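Local coordinates for protein kojibiose phosphorylase (PDB 6W0P) that is a carbohydrate-active enzyme of glycoside hydrolase family 65, with a central helical catalytic domain, at residues Gln418-Met431 against Tyr488-Leu500. Sequence-based numbering, arbitrary orientation.
Sequences QPSTGVFYAIYHYM and YTNFMAKKCFQYL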
ATOM      1  N   GLN A 418      14.921 -13.393  -0.706  1.00 27.98           N
ATOM      2  CA  GLN A 418      16.220 -13.428   0.019  1.00 27.96           C
ATOM      3  C   GLN A 418      16.073 -14.182   1.335  1.00 27.75           C
ATOM      4  O   GLN A 418      17.040 -14.786   1.764  1.00 29.11           O
ATOM      5  CB  GLN A 418      16.829 -12.026   0.231  1.00 27.89           C
ATOM      6  CG  GLN A 418      15.979 -11.046   1.036  1.00 27.50           C
ATOM      7  CD  GLN A 418      16.291  -9.597   0.717  1.00 27.22           C
ATOM      8  OE1 GLN A 418      16.519  -9.227  -0.433  1.00 27.09           O
ATOM      9  NE2 GLN A 418      16.314  -8.768   1.740  1.00 26.08           N
ATOM     10  N   PRO A 419      14.931 -14.227   2.059  1.00 28.02           N
ATOM     11  CA  PRO A 419      14.901 -15.029   3.286  1.00 27.83           C
ATOM     12  C   PRO A 419      15.006 -16.539   3.015  1.00 28.72           C
ATOM     13  O   PRO A 419      15.663 -17.236   3.781  1.00 28.90           O
ATOM     14  CB  PRO A 419      13.561 -14.685   3.939  1.00 27.93           C
ATOM     15  CG  PRO A 419      13.078 -13.415   3.241  1.00 27.67           C
ATOM     16  CD  PRO A 419      13.682 -13.459   1.858  1.00 27.77           C
ATOM     17  N   SER A 420      14.368 -17.002   1.933  1.00 28.56           N
ATOM     18  CA  SER A 420      14.328 -18.421   1.510  1.00 28.84           C
ATOM     19  C   SER A 420      15.711 -18.854   0.995  1.00 28.78           C
ATOM     20  O   SER A 420      16.245 -19.826   1.518  1.00 28.61           O
ATOM     21  CB  SER A 420      13.240 -18.651   0.494  1.00 29.00           C
ATOM     22  OG  SER A 420      11.965 -18.465   1.085  1.00 28.71           O
ATOM     23  N   THR A 421      16.324 -18.126   0.069  1.00 28.90           N
ATOM     24  CA  THR A 421      17.722 -18.424  -0.347  1.00 29.36           C
ATOM     25  C   THR A 421      18.664 -18.180   0.842  1.00 29.48           C
ATOM     26  O   THR A 421      19.658 -18.889   0.949  1.00 30.26           O
ATOM     27  CB  THR A 421      18.110 -17.699  -1.634  1.00 29.34           C
ATOM     28  OG1 THR A 421      18.022 -16.282  -1.458  1.00 29.48           O
ATOM     29  CG2 THR A 421      17.254 -18.156  -2.791  1.00 29.31           C
ATOM     30  N   GLY A 422      18.327 -17.275   1.754  1.00 29.31           N
ATOM     31  CA  GLY A 422      19.135 -17.027   2.968  1.00 29.22           C
ATOM     32  C   GLY A 422      19.213 -18.239   3.890  1.00 28.61           C
ATOM     33  O   GLY A 422      20.314 -18.540   4.410  1.00 28.51           O
ATOM     34  N   VAL A 423      18.098 -18.921   4.108  1.00 28.22           N
ATOM     35  CA  VAL A 423      18.095 -20.219   4.849  1.00 28.78           C
ATOM     36  C   VAL A 423      18.905 -21.246   4.047  1.00 29.25           C
ATOM     37  O   VAL A 423      19.734 -21.914   4.655  1.00 29.67           O
ATOM     38  CB  VAL A 423      16.677 -20.692   5.231  1.00 28.42           C
ATOM     39  CG1 VAL A 423      16.704 -22.008   5.988  1.00 28.26           C
ATOM     40  CG2 VAL A 423      15.957 -19.637   6.075  1.00 27.92           C
ATOM     41  N   PHE A 424      18.750 -21.334   2.726  1.00 30.34           N
ATOM     42  CA  PHE A 424      19.571 -22.260   1.903  1.00 30.89           C
ATOM     43  C   PHE A 424      21.058 -21.974   2.181  1.00 31.57           C
ATOM     44  O   PHE A 424      21.805 -22.909   2.562  1.00 32.51           O
ATOM     45  CB  PHE A 424      19.269 -22.145   0.413  1.00 31.43           C
ATOM     46  CG  PHE A 424      20.523 -22.279  -0.412  1.00 31.94           C
ATOM     47  CD1 PHE A 424      21.247 -23.464  -0.411  1.00 32.57           C
ATOM     48  CD2 PHE A 424      20.999 -21.218  -1.156  1.00 31.75           C
ATOM     49  CE1 PHE A 424      22.443 -23.569  -1.107  1.00 32.80           C
ATOM     50  CE2 PHE A 424      22.187 -21.328  -1.867  1.00 32.39           C
ATOM     51  CZ  PHE A 424      22.909 -22.503  -1.843  1.00 32.28           C
ATOM     52  N   TYR A 425      21.477 -20.711   2.060  1.00 30.65           N
ATOM     53  CA  TYR A 425      22.896 -20.310   2.236  1.00 30.53           C
ATOM     54  C   TYR A 425      23.396 -20.617   3.656  1.00 30.53           C
ATOM     55  O   TYR A 425      24.549 -20.996   3.772  1.00 30.27           O
ATOM     56  CB  TYR A 425      23.105 -18.833   1.912  1.00 29.48           C
ATOM     57  CG  TYR A 425      24.553 -18.446   1.879  1.00 29.14           C
ATOM     58  CD1 TYR A 425      25.314 -18.640   0.748  1.00 28.87           C
ATOM     59  CD2 TYR A 425      25.173 -17.891   2.992  1.00 29.12           C
ATOM     60  CE1 TYR A 425      26.650 -18.283   0.710  1.00 29.06           C
ATOM     61  CE2 TYR A 425      26.508 -17.542   2.974  1.00 28.45           C
ATOM     62  CZ  TYR A 425      27.253 -17.736   1.828  1.00 28.98           C
ATOM     63  OH  TYR A 425      28.572 -17.371   1.785  1.00 28.93           O
ATOM     64  N   ALA A 426      22.599 -20.373   4.699  1.00 30.52           N
ATOM     65  CA  ALA A 426      22.955 -20.725   6.091  1.00 31.26           C
ATOM     66  C   ALA A 426      23.230 -22.232   6.187  1.00 31.79           C
ATOM     67  O   ALA A 426      24.270 -22.588   6.758  1.00 31.41           O
ATOM     68  CB  ALA A 426      21.874 -20.295   7.061  1.00 31.41           C
ATOM     69  N   ILE A 427      22.357 -23.086   5.631  1.00 32.45           N
ATOM     70  CA  ILE A 427      22.556 -24.563   5.671  1.00 33.05           C
ATOM     71  C   ILE A 427      23.909 -24.875   5.031  1.00 33.87           C
ATOM     72  O   ILE A 427      24.735 -25.557   5.694  1.00 35.27           O
ATOM     73  CB  ILE A 427      21.393 -25.305   4.998  1.00 33.55           C
ATOM     74  CG1 ILE A 427      20.117 -25.240   5.837  1.00 33.49           C
ATOM     75  CG2 ILE A 427      21.770 -26.741   4.673  1.00 33.91           C
ATOM     76  CD1 ILE A 427      18.855 -25.509   5.033  1.00 34.13           C
ATOM     77  N   TYR A 428      24.130 -24.371   3.814  1.00 33.44           N
ATOM     78  CA  TYR A 428      25.381 -24.494   3.025  1.00 33.82           C
ATOM     79  C   TYR A 428      26.595 -23.975   3.814  1.00 32.98           C
ATOM     80  O   TYR A 428      27.618 -24.669   3.901  1.00 33.36           O
ATOM     81  CB  TYR A 428      25.217 -23.750   1.705  1.00 35.10           C
ATOM     82  CG  TYR A 428      26.492 -23.499   0.949  1.00 37.49           C
ATOM     83  CD1 TYR A 428      27.109 -24.497   0.208  1.00 39.23           C
ATOM     84  CD2 TYR A 428      27.075 -22.240   0.949  1.00 38.89           C
ATOM     85  CE1 TYR A 428      28.286 -24.259  -0.488  1.00 39.82           C
ATOM     86  CE2 TYR A 428      28.241 -21.983   0.244  1.00 39.86           C
ATOM     87  CZ  TYR A 428      28.850 -22.995  -0.472  1.00 40.36           C
ATOM     88  OH  TYR A 428      29.995 -22.691  -1.160  1.00 44.06           O
ATOM     89  N   HIS A 429      26.505 -22.779   4.390  1.00 31.55           N
ATOM     90  CA  HIS A 429      27.615 -22.153   5.151  1.00 30.60           C
ATOM     91  C   HIS A 429      27.930 -23.018   6.378  1.00 30.39           C
ATOM     92  O   HIS A 429      29.114 -23.281   6.655  1.00 29.52           O
ATOM     93  CB  HIS A 429      27.273 -20.690   5.479  1.00 29.81           C
ATOM     94  CG  HIS A 429      28.462 -19.826   5.717  1.00 29.20           C
ATOM     95  ND1 HIS A 429      28.342 -18.496   6.067  1.00 29.01           N
ATOM     96  CD2 HIS A 429      29.777 -20.112   5.726  1.00 29.30           C
ATOM     97  CE1 HIS A 429      29.554 -17.992   6.239  1.00 29.73           C
ATOM     98  NE2 HIS A 429      30.456 -18.965   6.045  1.00 29.39           N
ATOM     99  N   TYR A 430      26.890 -23.496   7.051  1.00 30.72           N
ATOM    100  CA  TYR A 430      26.992 -24.337   8.261  1.00 31.04           C
ATOM    101  C   TYR A 430      27.740 -25.640   7.931  1.00 32.53           C
ATOM    102  O   TYR A 430      28.659 -26.052   8.688  1.00 31.65           O
ATOM    103  CB  TYR A 430      25.597 -24.657   8.794  1.00 30.63           C
ATOM    104  CG  TYR A 430      25.638 -25.565   9.988  1.00 30.71           C
ATOM    105  CD1 TYR A 430      26.196 -25.115  11.168  1.00 30.38           C
ATOM    106  CD2 TYR A 430      25.170 -26.871   9.936  1.00 30.60           C
ATOM    107  CE1 TYR A 430      26.274 -25.928  12.285  1.00 30.45           C
ATOM    108  CE2 TYR A 430      25.231 -27.694  11.049  1.00 30.83           C
ATOM    109  CZ  TYR A 430      25.802 -27.223  12.223  1.00 30.75           C
ATOM    110  OH  TYR A 430      25.903 -27.988  13.340  1.00 30.60           O
ATOM    111  N   MET A 431      27.324 -26.293   6.842  1.00 33.78           N
ATOM    112  CA  MET A 431      27.915 -27.573   6.390  1.00 35.56           C
ATOM    113  C   MET A 431      29.358 -27.293   5.949  1.00 36.76           C
ATOM    114  O   MET A 431      30.220 -28.153   6.179  1.00 36.62           O
ATOM    115  CB  MET A 431      27.098 -28.194   5.249  1.00 35.38           C
ATOM    116  CG  MET A 431      25.707 -28.626   5.699  1.00 35.42           C
ATOM    117  SD  MET A 431      25.739 -29.951   6.963  1.00 36.45           S
ATOM    118  CE  MET A 431      26.473 -31.264   5.987  1.00 35.81           C
ATOM    119  N   TYR A 488      20.673 -11.371  -8.154  1.00 26.98           N
ATOM    120  CA  TYR A 488      20.771 -11.954  -6.799  1.00 26.67           C
ATOM    121  C   TYR A 488      19.747 -13.091  -6.657  1.00 26.41           C
ATOM    122  O   TYR A 488      20.113 -14.213  -6.249  1.00 26.04           O
ATOM    123  CB  TYR A 488      20.536 -10.922  -5.697  1.00 26.63           C
ATOM    124  CG  TYR A 488      20.745 -11.510  -4.330  1.00 26.05           C
ATOM    125  CD1 TYR A 488      19.727 -12.166  -3.660  1.00 25.74           C
ATOM    126  CD2 TYR A 488      22.005 -11.494  -3.754  1.00 25.96           C
ATOM    127  CE1 TYR A 488      19.931 -12.730  -2.404  1.00 25.83           C
ATOM    128  CE2 TYR A 488      22.227 -12.056  -2.502  1.00 26.17           C
ATOM    129  CZ  TYR A 488      21.190 -12.673  -1.820  1.00 25.88           C
ATOM    130  OH  TYR A 488      21.464 -13.266  -0.620  1.00 25.57           O
ATOM    131  N   THR A 489      18.481 -12.812  -6.963  1.00 26.07           N
ATOM    132  CA  THR A 489      17.375 -13.800  -6.841  1.00 26.51           C
ATOM    133  C   THR A 489      17.697 -15.065  -7.668  1.00 27.34           C
ATOM    134  O   THR A 489      17.625 -16.196  -7.116  1.00 27.72           O
ATOM    135  CB  THR A 489      16.048 -13.136  -7.229  1.00 26.44           C
ATOM    136  OG1 THR A 489      15.826 -11.990  -6.399  1.00 25.66           O
ATOM    137  CG2 THR A 489      14.875 -14.087  -7.153  1.00 26.50           C
ATOM    138  N   ASN A 490      18.062 -14.899  -8.944  1.00 27.57           N
ATOM    139  CA  ASN A 490      18.233 -16.033  -9.887  1.00 28.05           C
ATOM    140  C   ASN A 490      19.496 -16.806  -9.499  1.00 28.51           C
ATOM    141  O   ASN A 490      19.442 -18.052  -9.454  1.00 28.38           O
ATOM    142  CB  ASN A 490      18.269 -15.569 -11.344  1.00 27.77           C
ATOM    143  CG  ASN A 490      16.925 -15.055 -11.808  1.00 27.50           C
ATOM    144  OD1 ASN A 490      16.062 -14.769 -10.991  1.00 26.31           O
ATOM    145  ND2 ASN A 490      16.765 -14.907 -13.116  1.00 27.72           N
ATOM    146  N   PHE A 491      20.576 -16.077  -9.224  1.00 28.33           N
ATOM    147  CA  PHE A 491      21.886 -16.652  -8.861  1.00 29.15           C
ATOM    148  C   PHE A 491      21.704 -17.511  -7.609  1.00 29.37           C
ATOM    149  O   PHE A 491      22.054 -18.712  -7.639  1.00 29.46           O
ATOM    150  CB  PHE A 491      22.919 -15.543  -8.660  1.00 29.07           C
ATOM    151  CG  PHE A 491      24.328 -16.022  -8.438  1.00 29.45           C
ATOM    152  CD1 PHE A 491      24.793 -16.293  -7.165  1.00 29.54           C
ATOM    153  CD2 PHE A 491      25.200 -16.167  -9.501  1.00 29.94           C
ATOM    154  CE1 PHE A 491      26.092 -16.731  -6.967  1.00 29.67           C
ATOM    155  CE2 PHE A 491      26.508 -16.575  -9.296  1.00 30.43           C
ATOM    156  CZ  PHE A 491      26.953 -16.846  -8.025  1.00 30.30           C
ATOM    157  N   MET A 492      21.145 -16.929  -6.548  1.00 28.87           N
ATOM    158  CA  MET A 492      20.994 -17.645  -5.255  1.00 29.56           C
ATOM    159  C   MET A 492      20.040 -18.852  -5.408  1.00 31.00           C
ATOM    160  O   MET A 492      20.292 -19.862  -4.728  1.00 31.16           O
ATOM    161  CB  MET A 492      20.491 -16.696  -4.165  1.00 28.60           C
ATOM    162  CG  MET A 492      21.486 -15.612  -3.816  1.00 28.41           C
ATOM    163  SD  MET A 492      23.078 -16.273  -3.284  1.00 28.24           S
ATOM    164  CE  MET A 492      22.620 -16.866  -1.655  1.00 28.07           C
ATOM    165  N   ALA A 493      18.974 -18.742  -6.219  1.00 31.39           N
ATOM    166  CA  ALA A 493      18.021 -19.836  -6.511  1.00 32.15           C
ATOM    167  C   ALA A 493      18.760 -20.980  -7.222  1.00 33.70           C
ATOM    168  O   ALA A 493      18.619 -22.163  -6.818  1.00 34.13           O
ATOM    169  CB  ALA A 493      16.875 -19.322  -7.351  1.00 31.85           C
ATOM    170  N   LYS A 494      19.512 -20.647  -8.269  1.00 35.10           N
ATOM    171  CA  LYS A 494      20.352 -21.617  -9.017  1.00 35.81           C
ATOM    172  C   LYS A 494      21.334 -22.279  -8.043  1.00 35.42           C
ATOM    173  O   LYS A 494      21.446 -23.522  -8.101  1.00 35.56           O
ATOM    174  CB  LYS A 494      21.051 -20.926 -10.181  1.00 37.37           C
ATOM    175  CG  LYS A 494      21.799 -21.867 -11.109  1.00 39.91           C
ATOM    176  CD  LYS A 494      22.479 -21.203 -12.300  1.00 40.57           C
ATOM    177  CE  LYS A 494      23.235 -22.219 -13.136  1.00 42.35           C
ATOM    178  NZ  LYS A 494      23.437 -21.731 -14.520  1.00 43.67           N
ATOM    179  N   LYS A 495      21.937 -21.520  -7.116  1.00 34.68           N
ATOM    180  CA  LYS A 495      22.846 -22.103  -6.093  1.00 35.24           C
ATOM    181  C   LYS A 495      22.067 -23.063  -5.190  1.00 35.35           C
ATOM    182  O   LYS A 495      22.626 -24.103  -4.820  1.00 36.08           O
ATOM    183  CB  LYS A 495      23.549 -21.037  -5.253  1.00 35.77           C
ATOM    184  CG  LYS A 495      24.698 -20.321  -5.944  1.00 36.22           C
ATOM    185  CD  LYS A 495      25.889 -21.221  -6.220  1.00 37.37           C
ATOM    186  CE  LYS A 495      27.156 -20.434  -6.448  1.00 37.56           C
ATOM    187  NZ  LYS A 495      28.262 -21.306  -6.905  1.00 38.76           N
ATOM    188  N   CYS A 496      20.834 -22.738  -4.825  1.00 35.13           N
ATOM    189  CA  CYS A 496      19.984 -23.648  -4.020  1.00 35.80           C
ATOM    190  C   CYS A 496      19.773 -24.963  -4.790  1.00 36.61           C
ATOM    191  O   CYS A 496      19.988 -26.043  -4.209  1.00 36.79           O
ATOM    192  CB  CYS A 496      18.635 -23.035  -3.690  1.00 35.39           C
ATOM    193  SG  CYS A 496      17.771 -24.018  -2.438  1.00 35.68           S
ATOM    194  N   PHE A 497      19.423 -24.878  -6.074  1.00 36.57           N
ATOM    195  CA  PHE A 497      19.085 -26.058  -6.909  1.00 36.64           C
ATOM    196  C   PHE A 497      20.304 -26.975  -6.999  1.00 37.27           C
ATOM    197  O   PHE A 497      20.142 -28.186  -6.823  1.00 37.18           O
ATOM    198  CB  PHE A 497      18.612 -25.640  -8.303  1.00 36.15           C
ATOM    199  CG  PHE A 497      17.308 -24.886  -8.323  1.00 35.42           C
ATOM    200  CD1 PHE A 497      16.378 -25.052  -7.319  1.00 34.71           C
ATOM    201  CD2 PHE A 497      17.022 -24.017  -9.362  1.00 35.55           C
ATOM    202  CE1 PHE A 497      15.191 -24.345  -7.332  1.00 35.43           C
ATOM    203  CE2 PHE A 497      15.831 -23.313  -9.380  1.00 36.07           C
ATOM    204  CZ  PHE A 497      14.906 -23.494  -8.372  1.00 35.83           C
ATOM    205  N   GLN A 498      21.482 -26.402  -7.250  1.00 38.03           N
ATOM    206  CA  GLN A 498      22.727 -27.182  -7.462  1.00 38.66           C
ATOM    207  C   GLN A 498      23.167 -27.814  -6.137  1.00 39.33           C
ATOM    208  O   GLN A 498      23.597 -28.973  -6.163  1.00 39.77           O
ATOM    209  CB  GLN A 498      23.800 -26.306  -8.085  1.00 39.17           C
ATOM    210  CG  GLN A 498      23.454 -25.871  -9.500  1.00 39.43           C
ATOM    211  CD  GLN A 498      24.474 -24.889 -10.017  1.00 39.98           C
ATOM    212  OE1 GLN A 498      25.056 -24.121  -9.252  1.00 39.76           O
ATOM    213  NE2 GLN A 498      24.696 -24.909 -11.325  1.00 39.65           N
ATOM    214  N   TYR A 499      22.989 -27.144  -4.997  1.00 38.66           N
ATOM    215  CA  TYR A 499      23.346 -27.753  -3.690  1.00 39.06           C
ATOM    216  C   TYR A 499      22.439 -28.961  -3.410  1.00 40.24           C
ATOM    217  O   TYR A 499      22.947 -30.010  -2.966  1.00 41.54           O
ATOM    218  CB  TYR A 499      23.290 -26.742  -2.545  1.00 38.54           C
ATOM    219  CG  TYR A 499      23.904 -27.229  -1.255  1.00 38.06           C
ATOM    220  CD1 TYR A 499      25.194 -27.747  -1.218  1.00 38.98           C
ATOM    221  CD2 TYR A 499      23.199 -27.171  -0.067  1.00 37.72           C
ATOM    222  CE1 TYR A 499      25.768 -28.190  -0.035  1.00 38.85           C
ATOM    223  CE2 TYR A 499      23.756 -27.601   1.125  1.00 37.72           C
ATOM    224  CZ  TYR A 499      25.040 -28.118   1.143  1.00 38.72           C
ATOM    225  OH  TYR A 499      25.578 -28.550   2.326  1.00 39.39           O
ATOM    226  N   LEU A 500      21.133 -28.824  -3.618  1.00 40.08           N
ATOM    227  CA  LEU A 500      20.187 -29.920  -3.311  1.00 41.79           C
ATOM    228  C   LEU A 500      20.537 -31.114  -4.200  1.00 43.64           C
ATOM    229  O   LEU A 500      20.665 -32.221  -3.672  1.00 42.91           O
ATOM    230  CB  LEU A 500      18.744 -29.478  -3.557  1.00 41.07           C
ATOM    231  CG  LEU A 500      17.704 -30.576  -3.355  1.00 41.03           C
ATOM    232  CD1 LEU A 500      17.847 -31.221  -1.988  1.00 40.80           C
ATOM    233  CD2 LEU A 500      16.295 -30.035  -3.531  1.00 41.17           C
TER
HETATM  234  O   HOH W   1      19.456 -14.678   0.230  1.00 24.44           O
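Phe424 lays one face of its ring on the backbone of helix 488-500, directly over Cys496: the CA of Cys496 stands 3.6 Å from the centre of the Phe424 ring and almost exactly on its normal, a textbook CH-pi contact. The sulfur of the same cysteine lies obliquely to the ring, with SG 3.7 Å from Phe424 CB. Met492, Lys495 and Tyr499 complete the hole that receives this knob; Tyr499 CB comes to 3.6 Å from Phe424 CE1. A chi1 of 142°, well away from a staggered value, goes with the ring lying flat against the neighbouring helix.

The return knob is Tyr499, set among Phe424, Ile427, Tyr428 and Met431. With CG anti to the backbone N, its ring reaches back over helix 418-431 and takes the edge of Tyr428 on one face. This pair is T-shaped, the planes at 84° and the centroids 5.5 Å apart. Ile427 CG2 meets the rim of the Tyr499 ring, and the hydroxyl OH of Tyr499 ends beside Met431 CB.

Toward the N-terminal ends, Thr421 CB packs on Met492 CB at 3.6 Å, while the bent Met492 chain brings CE to the Tyr425 ring. No direct hydrogen bond joins the helices here; instead one water links them, donating to Gln418 O and hydrogen-bonded to Thr421 OG1 (2.7 Å) and Tyr488 OH (2.6 Å). Outside the pair, Glu600 forms a salt bridge with Lys495 NZ, and helix 437-458 touches Cys496 and Tyr499.

The axes of segments 418-431 and 488-500 run in broadly the same direction, at 42° to each other, and come within 9.6 Å at their closest; their mutual knobs-into-holes fit is in keeping with the (alpha/alpha)6-barrel catalytic domain of family 65.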